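Local structure of glyoxalase family protein (Listeria monocytogenes, 2P7P) at residues 5-10 against 53-58; 28-33 against 43-48; 98-103 against 125-130. The protein probably catalyses the hydration of the antibiotic fosfomycin with a bound manganese ion, as a dimeric member of the glyoxalase superfamily. All coordinates share one frame; numbering follows the deposited sequence.

Contact 1: residues 5-10 against 53-58. With MN (manganese (II) ion), chain I; SO4 (sulfate ion), chain H.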
# COMPACT_ATOMS: atom_id res chain seq x y z
N LEU A 5 4.50 9.76 1.43
CA LEU A 5 3.91 8.87 0.44
C LEU A 5 3.55 9.66 -0.81
O LEU A 5 2.99 10.76 -0.72
CB LEU A 5 2.65 8.23 1.01
CG LEU A 5 1.96 7.13 0.21
CD1 LEU A 5 2.91 5.94 0.02
CD2 LEU A 5 0.71 6.71 0.96
N SER A 6 3.88 9.13 -1.98
CA SER A 6 3.55 9.80 -3.22
C SER A 6 2.20 9.31 -3.72
O SER A 6 1.27 10.09 -3.92
CB SER A 6 4.61 9.53 -4.28
OG SER A 6 4.23 10.08 -5.53
N HIS A 7 2.09 8.00 -3.90
CA HIS A 7 0.85 7.40 -4.38
C HIS A 7 0.95 5.89 -4.40
O HIS A 7 2.02 5.32 -4.15
CB HIS A 7 0.55 7.89 -5.81
CG HIS A 7 1.62 7.56 -6.81
ND1 HIS A 7 2.77 8.31 -6.95
CD2 HIS A 7 1.70 6.56 -7.72
CE1 HIS A 7 3.51 7.79 -7.91
NE2 HIS A 7 2.89 6.73 -8.39
N ILE A 8 -0.17 5.25 -4.69
CA ILE A 8 -0.25 3.80 -4.79
C ILE A 8 -0.92 3.51 -6.13
O ILE A 8 -1.94 4.11 -6.46
CB ILE A 8 -1.10 3.19 -3.65
CG1 ILE A 8 -0.40 3.42 -2.31
CG2 ILE A 8 -1.31 1.71 -3.89
CD1 ILE A 8 -1.22 2.96 -1.12
N THR A 9 -0.32 2.61 -6.90
CA THR A 9 -0.85 2.26 -8.20
C THR A 9 -1.29 0.81 -8.21
O THR A 9 -0.52 -0.07 -7.86
CB THR A 9 0.21 2.48 -9.29
OG1 THR A 9 0.42 3.88 -9.49
CG2 THR A 9 -0.22 1.83 -10.60
N LEU A 10 -2.53 0.57 -8.62
CA LEU A 10 -3.09 -0.77 -8.70
C LEU A 10 -3.40 -1.13 -10.15
O LEU A 10 -3.70 -0.26 -10.95
CB LEU A 10 -4.37 -0.87 -7.87
CG LEU A 10 -4.26 -0.48 -6.39
CD1 LEU A 10 -5.60 -0.67 -5.70
CD2 LEU A 10 -3.19 -1.32 -5.71
N TRP A 53 -3.23 9.64 -2.81
CA TRP A 53 -3.29 9.69 -4.26
C TRP A 53 -3.30 8.25 -4.76
O TRP A 53 -2.27 7.58 -4.76
CB TRP A 53 -2.05 10.45 -4.77
CG TRP A 53 -1.91 10.57 -6.26
CD1 TRP A 53 -2.88 10.34 -7.20
CD2 TRP A 53 -0.74 10.99 -6.99
NE1 TRP A 53 -2.38 10.58 -8.46
CE2 TRP A 53 -1.08 10.98 -8.36
CE3 TRP A 53 0.55 11.36 -6.61
CZ2 TRP A 53 -0.16 11.33 -9.36
CZ3 TRP A 53 1.47 11.72 -7.61
CH2 TRP A 53 1.10 11.70 -8.96
N ILE A 54 -4.47 7.75 -5.15
CA ILE A 54 -4.60 6.38 -5.65
C ILE A 54 -4.74 6.38 -7.17
O ILE A 54 -5.59 7.07 -7.72
CB ILE A 54 -5.86 5.69 -5.04
CG1 ILE A 54 -5.85 5.83 -3.52
CG2 ILE A 54 -5.89 4.22 -5.45
CD1 ILE A 54 -4.68 5.14 -2.83
N CYS A 55 -3.90 5.61 -7.85
CA CYS A 55 -3.94 5.53 -9.31
C CYS A 55 -4.35 4.14 -9.74
O CYS A 55 -3.89 3.14 -9.19
CB CYS A 55 -2.57 5.84 -9.91
SG CYS A 55 -1.96 7.50 -9.55
N ILE A 56 -5.23 4.07 -10.74
CA ILE A 56 -5.70 2.79 -11.25
C ILE A 56 -5.36 2.72 -12.73
O ILE A 56 -5.60 3.67 -13.47
CB ILE A 56 -7.22 2.65 -11.09
CG1 ILE A 56 -7.61 2.79 -9.61
CG2 ILE A 56 -7.68 1.29 -11.61
CD1 ILE A 56 -7.04 1.71 -8.71
N MET A 57 -4.78 1.60 -13.14
CA MET A 57 -4.40 1.38 -14.53
C MET A 57 -5.04 0.09 -14.99
O MET A 57 -5.04 -0.91 -14.26
CB MET A 57 -2.89 1.25 -14.68
CG MET A 57 -2.13 2.55 -14.72
SD MET A 57 -0.35 2.22 -14.92
CE MET A 57 -0.31 1.58 -16.61
N GLU A 58 -5.59 0.10 -16.20
CA GLU A 58 -6.21 -1.09 -16.74
C GLU A 58 -5.10 -1.99 -17.26
O GLU A 58 -4.25 -1.55 -18.02
CB GLU A 58 -7.17 -0.71 -17.88
CG GLU A 58 -8.12 -1.83 -18.30
CD GLU A 58 -9.27 -1.32 -19.15
OE1 GLU A 58 -9.01 -0.78 -20.25
OE2 GLU A 58 -10.43 -1.44 -18.72
MN MN I . 3.88 5.45 -10.02
S SO4 H . 1.35 6.17 -12.18
O1 SO4 H . 1.78 5.93 -10.79
O2 SO4 H . -0.12 6.07 -12.24
O3 SO4 H . 1.76 7.51 -12.61
O4 SO4 H . 1.98 5.16 -13.05
O HOH W 1 -0.49 9.75 -1.77
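His-7 lies beside Trp-53 where two parallel strands pair, and its side chain runs from the tryptophan to the metal. CB sits 3.3 Å above the plane of the Trp-53 indole, offset toward the rim. With CG held between backbone N and carbonyl carbon (chi1 59°), the imidazole turns its edge to the six-membered ring of Trp-53, an edge-to-face pair with planes 50° apart. ND1 lies 3.7 Å from Trp-53 CZ3 and donates its N-H to Ser-6 OG, 2.7 Å away near the imidazole plane, which fixes the ring's rotation. At the far end NE2 binds manganese at 2.3 Å, and CD2 lies near O1 of a sulfate, probably from the crystallisation liquor, which also binds the manganese. Thr-9 OG1 donates to that O1 (2.8 Å), while Cys-55 CB and SG border sulfate O2. On the opposite face of the sheet Ile-56 CD1 packs on Leu-10 CB. The backbones form a regular ladder: Ile-8 and Leu-10 each give an N-H to and accept one from the 53-58 strand, Cys-55 N to Ile-8 O being almost straight at 2.8 Å. A water spans Ser-6 O and Trp-53 N where the ladder ends. Glu-118 of the second subunit shares the manganese, as expected of a glyoxalase-superfamily metal site built across a dimer interface from paired beta-strands.

Contact 2: residues 28-33 against 43-48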
# COMPACT_ATOMS: atom_id res chain seq x y z
N ALA A 28 -14.24 7.66 -3.25
CA ALA A 28 -13.10 8.11 -4.05
C ALA A 28 -13.43 9.30 -4.93
O ALA A 28 -14.44 9.31 -5.63
CB ALA A 28 -12.57 6.97 -4.89
N GLU A 29 -12.56 10.31 -4.90
CA GLU A 29 -12.73 11.51 -5.69
C GLU A 29 -11.87 11.44 -6.95
O GLU A 29 -10.65 11.57 -6.88
CB GLU A 29 -12.32 12.73 -4.88
CG GLU A 29 -12.87 14.03 -5.44
CD GLU A 29 -12.20 15.25 -4.85
OE1 GLU A 29 -11.93 15.26 -3.63
OE2 GLU A 29 -11.95 16.20 -5.62
N GLU A 30 -12.50 11.23 -8.10
CA GLU A 30 -11.76 11.16 -9.35
C GLU A 30 -11.22 12.54 -9.72
O GLU A 30 -11.97 13.51 -9.81
CB GLU A 30 -12.64 10.61 -10.47
CG GLU A 30 -11.93 10.47 -11.81
CD GLU A 30 -12.68 9.58 -12.79
OE1 GLU A 30 -12.44 9.70 -14.02
OE2 GLU A 30 -13.51 8.77 -12.35
N ILE A 31 -9.91 12.63 -9.91
CA ILE A 31 -9.28 13.89 -10.25
C ILE A 31 -8.53 13.80 -11.57
O ILE A 31 -7.92 14.78 -12.00
CB ILE A 31 -8.25 14.34 -9.20
CG1 ILE A 31 -8.61 13.82 -7.80
CG2 ILE A 31 -8.17 15.86 -9.19
CD1 ILE A 31 -9.79 14.51 -7.15
N TYR A 32 -8.57 12.64 -12.21
CA TYR A 32 -7.86 12.47 -13.47
C TYR A 32 -8.28 11.24 -14.25
O TYR A 32 -8.45 10.16 -13.70
CB TYR A 32 -6.35 12.41 -13.21
CG TYR A 32 -5.55 12.21 -14.47
CD1 TYR A 32 -5.27 13.27 -15.32
CD2 TYR A 32 -5.11 10.93 -14.83
CE1 TYR A 32 -4.57 13.07 -16.51
CE2 TYR A 32 -4.41 10.72 -16.01
CZ TYR A 32 -4.14 11.79 -16.85
OH TYR A 32 -3.46 11.58 -18.02
N SER A 33 -8.43 11.40 -15.56
CA SER A 33 -8.81 10.30 -16.43
C SER A 33 -8.07 10.45 -17.75
O SER A 33 -8.18 11.48 -18.41
CB SER A 33 -10.32 10.32 -16.68
OG SER A 33 -10.73 9.18 -17.42
N LYS A 43 -4.88 3.14 -20.33
CA LYS A 43 -6.15 3.50 -19.72
C LYS A 43 -5.96 3.58 -18.21
O LYS A 43 -5.80 2.56 -17.54
CB LYS A 43 -7.22 2.48 -20.07
N GLU A 44 -6.00 4.80 -17.68
CA GLU A 44 -5.81 5.02 -16.25
C GLU A 44 -6.63 6.17 -15.68
O GLU A 44 -7.05 7.08 -16.41
CB GLU A 44 -4.33 5.26 -15.97
CG GLU A 44 -3.68 6.11 -17.04
CD GLU A 44 -2.28 6.55 -16.67
OE1 GLU A 44 -1.51 5.74 -16.11
OE2 GLU A 44 -1.94 7.72 -16.96
N LYS A 45 -6.85 6.13 -14.37
CA LYS A 45 -7.59 7.18 -13.67
C LYS A 45 -6.96 7.37 -12.28
O LYS A 45 -6.55 6.40 -11.63
CB LYS A 45 -9.07 6.81 -13.52
CG LYS A 45 -9.87 6.95 -14.80
CD LYS A 45 -11.34 6.64 -14.58
CE LYS A 45 -12.16 6.99 -15.82
NZ LYS A 45 -13.61 6.63 -15.69
N PHE A 46 -6.89 8.62 -11.85
CA PHE A 46 -6.32 8.95 -10.55
C PHE A 46 -7.42 9.39 -9.61
O PHE A 46 -8.31 10.15 -9.98
CB PHE A 46 -5.28 10.07 -10.71
CG PHE A 46 -4.14 9.71 -11.63
CD1 PHE A 46 -3.24 10.68 -12.05
CD2 PHE A 46 -3.95 8.39 -12.05
CE1 PHE A 46 -2.18 10.34 -12.89
CE2 PHE A 46 -2.89 8.04 -12.90
CZ PHE A 46 -2.00 9.01 -13.32
N PHE A 47 -7.36 8.91 -8.38
CA PHE A 47 -8.36 9.26 -7.40
C PHE A 47 -7.73 9.78 -6.12
O PHE A 47 -6.55 9.57 -5.86
CB PHE A 47 -9.23 8.04 -7.06
CG PHE A 47 -9.81 7.35 -8.25
CD1 PHE A 47 -9.09 6.38 -8.93
CD2 PHE A 47 -11.09 7.66 -8.69
CE1 PHE A 47 -9.63 5.71 -10.03
CE2 PHE A 47 -11.65 7.00 -9.79
CZ PHE A 47 -10.92 6.02 -10.46
N LEU A 48 -8.54 10.47 -5.33
CA LEU A 48 -8.11 10.98 -4.04
C LEU A 48 -8.97 10.23 -3.04
O LEU A 48 -10.19 10.40 -3.02
CB LEU A 48 -8.37 12.47 -3.92
CG LEU A 48 -7.21 13.46 -4.10
CD1 LEU A 48 -7.70 14.83 -3.67
CD2 LEU A 48 -6.00 13.04 -3.26
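Strands 29-33 and 44-48 pair antiparallel as a hairpin, with a classic beta bulge where Ile-31 and Tyr-32 both face Phe-46: Phe-46 O takes a 3.0 Å bond from Ile-31 N and a weak one from Tyr-32 N. At the bulge, Tyr-32 and Phe-46 point the same way, side by side. Tyr-32 CD2 lies 3.3 Å above the Phe-46 ring plane, offset toward the rim, and the planes meet at 32°. Glu-44 OE2 comes to the Tyr-32 ring edge near CE2. On the other face the extended chains of Glu-30 and Lys-45 cross, so that Glu-30 OE1 lies 3.3 Å from Lys-45 CE but 3.7 Å from NZ, a long salt bridge. Ser-33 OG rests against the same lysine, 3.1 Å from CE. Glu-30 also lays its CB along the CD2–CE2 side of Phe-47, its carboxylate turned 75° from that ring. Ile-31 CG1 touches Leu-48 CG at 4.0 Å. Phe-46 also meets Trp-53 edge-to-face and is packed by Arg-127 of the second subunit. The long salt bridge probably adds little rigidity, whereas the aromatic pair probably walls the space beside Glu-44, the likely proton acceptor, and a bound sulfate about 3 Å from the Phe-46 side chain.

Contact 3: residues 98-103 against 125-130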
# COMPACT_ATOMS: atom_id res chain seq x y z
N PRO A 98 -8.09 -13.40 14.15
CA PRO A 98 -7.83 -13.52 15.59
C PRO A 98 -7.03 -12.27 15.94
O PRO A 98 -6.24 -11.79 15.12
CB PRO A 98 -6.99 -14.79 15.69
CG PRO A 98 -7.44 -15.60 14.51
CD PRO A 98 -7.53 -14.56 13.42
N ARG A 99 -7.22 -11.73 17.13
CA ARG A 99 -6.51 -10.52 17.53
C ARG A 99 -6.01 -10.51 18.96
O ARG A 99 -6.62 -11.13 19.84
CB ARG A 99 -7.43 -9.31 17.34
CG ARG A 99 -7.76 -8.98 15.90
CD ARG A 99 -8.82 -7.90 15.86
NE ARG A 99 -10.09 -8.35 16.41
CZ ARG A 99 -10.77 -7.70 17.34
NH1 ARG A 99 -10.31 -6.55 17.82
NH2 ARG A 99 -11.93 -8.18 17.78
N VAL A 100 -4.91 -9.81 19.18
CA VAL A 100 -4.34 -9.66 20.52
C VAL A 100 -5.03 -8.42 21.07
O VAL A 100 -5.72 -7.72 20.33
CB VAL A 100 -2.80 -9.45 20.50
CG1 VAL A 100 -2.11 -10.73 20.05
CG2 VAL A 100 -2.43 -8.30 19.58
N GLN A 101 -4.86 -8.15 22.37
CA GLN A 101 -5.52 -7.00 22.97
C GLN A 101 -4.87 -5.68 22.54
O GLN A 101 -3.68 -5.46 22.74
CB GLN A 101 -5.52 -7.11 24.49
CG GLN A 101 -6.28 -8.32 25.06
CD GLN A 101 -7.78 -8.31 24.79
OE1 GLN A 101 -8.55 -8.93 25.52
NE2 GLN A 101 -8.21 -7.61 23.73
N GLY A 102 -5.69 -4.81 21.96
CA GLY A 102 -5.20 -3.51 21.51
C GLY A 102 -5.07 -3.45 20.00
O GLY A 102 -4.41 -2.57 19.46
N GLU A 103 -5.71 -4.40 19.32
CA GLU A 103 -5.64 -4.44 17.88
C GLU A 103 -6.72 -3.57 17.24
O GLU A 103 -6.45 -2.81 16.31
CB GLU A 103 -5.75 -5.89 17.40
CG GLU A 103 -5.36 -6.11 15.95
CD GLU A 103 -4.45 -7.32 15.76
OE1 GLU A 103 -4.13 -7.65 14.60
OE2 GLU A 103 -4.04 -7.93 16.77
N GLU A 125 -0.92 3.56 18.50
CA GLU A 125 -0.69 3.91 19.90
C GLU A 125 -1.23 2.89 20.88
O GLU A 125 -0.63 2.64 21.92
CB GLU A 125 -1.27 5.29 20.19
CG GLU A 125 -1.00 5.80 21.60
CD GLU A 125 -1.29 7.28 21.75
OE1 GLU A 125 -0.57 8.09 21.13
OE2 GLU A 125 -2.23 7.63 22.48
N GLU A 126 -2.37 2.29 20.55
CA GLU A 126 -2.96 1.29 21.44
C GLU A 126 -2.23 -0.04 21.27
O GLU A 126 -2.24 -0.89 22.16
CB GLU A 126 -4.45 1.10 21.12
CG GLU A 126 -5.18 0.12 22.04
CD GLU A 126 -5.18 0.55 23.50
OE1 GLU A 126 -4.09 0.63 24.10
OE2 GLU A 126 -6.28 0.81 24.05
N ARG A 127 -1.58 -0.20 20.12
CA ARG A 127 -0.86 -1.42 19.82
C ARG A 127 0.58 -1.40 20.34
O ARG A 127 1.28 -2.41 20.32
CB ARG A 127 -0.87 -1.66 18.31
CG ARG A 127 -0.18 -2.93 17.86
CD ARG A 127 -0.75 -4.17 18.53
NE ARG A 127 -0.38 -5.35 17.77
CZ ARG A 127 -0.88 -5.63 16.56
NH1 ARG A 127 -1.76 -4.80 16.00
NH2 ARG A 127 -0.48 -6.71 15.91
N LEU A 128 1.03 -0.23 20.80
CA LEU A 128 2.38 -0.08 21.34
C LEU A 128 2.33 0.18 22.84
O LEU A 128 3.35 0.12 23.53
CB LEU A 128 3.10 1.07 20.64
CG LEU A 128 3.28 0.98 19.12
CD1 LEU A 128 4.04 2.20 18.62
CD2 LEU A 128 4.02 -0.30 18.76
N LYS A 129 1.13 0.45 23.34
CA LYS A 129 0.93 0.75 24.75
C LYS A 129 1.34 -0.41 25.67
O LYS A 129 1.65 -0.20 26.84
CB LYS A 129 -0.54 1.14 24.98
CG LYS A 129 -0.81 1.93 26.26
CD LYS A 129 0.08 3.19 26.37
CE LYS A 129 -0.25 4.24 25.28
NZ LYS A 129 0.79 5.36 25.21
N ARG A 130 1.36 -1.63 25.14
CA ARG A 130 1.73 -2.82 25.93
C ARG A 130 3.22 -3.11 25.89
O ARG A 130 3.93 -2.61 25.02
CB ARG A 130 1.00 -4.06 25.43
CG ARG A 130 -0.36 -3.78 24.83
CD ARG A 130 -1.18 -2.87 25.75
NE ARG A 130 -2.43 -2.47 25.11
CZ ARG A 130 -3.48 -3.26 24.99
NH1 ARG A 130 -3.42 -4.50 25.47
NH2 ARG A 130 -4.60 -2.81 24.43
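A type II beta turn from Val-100 to Glu-103, in the loop before strand 106-110, meets the weakly bonded C-terminal helix at Gly-102. The bare CA of Gly-102 is where Glu-126 CG (3.7 Å) and Arg-130 NH2 (3.1 Å) come close, while its carbonyl O faces CB of Arg-127. Its positive phi (106°) is the conformation that a type II turn favours for glycine at this position. Arg-130 lays one face of its guanidinium over Gln-101 O, with NH1 2.9 Å away. The angle is too poor for a hydrogen bond, and the attraction is probably mainly electrostatic. Arg-130 is steadied from its own segment by a weak salt bridge from NH2 to Glu-126 OE1, the carboxylate lying at the guanidinium edge, and by a weak bond from NE to Glu-126 O. The turn carries Glu-103 to the edge of a metal site, its side chain about 4 Å from a bound sulfate and about 7 Å from manganese. The turn itself is closed weakly through its backbone, from Glu-103 N to Val-100 O, and is reinforced by the Glu-103 side chain, whose OE2 accepts a 3.2 Å bond from Val-100 N on the anti side of the carboxylate, 33° out of its plane. That carboxylate also stacks on Arg-127, the two flat groups 27° apart and the side chains pointing the same way. OE2 sits 3.6 Å above the guanidinium plane, so its long salt bridge to NH2 rests on charge alone, with no N-H aimed at the oxygen. Val-100 CG2 reaches the Arg-127 guanidinium over a face, 4.0 Å from NE, which is buried here without a polar partner. Arg-127 packs on Phe-46 and Leu-128 on Tyr-32 of the second subunit.

In the fold
Contacts 1 and 2 share one mixed four-stranded sheet, ordered 4-12, 52-58, 44-49, 29-33, with their centres about 9 Å apart. The hairpin of contact 2 is nested along the chain within the loop closed by contact 1, and strands 44-49 and 52-58 join the two through backbone bonds. Contact 3 follows later in sequence and shares no strand with them; its centre is about 30 Å from that of contact 1 and 35 Å from that of contact 2. In the dimer, however, the C-terminal helix of contact 3 in one subunit covers the hairpin of contact 2 in the other, making them neighbours, and Glu-118 of the second subunit supplies a ligand to the manganese held by His-7.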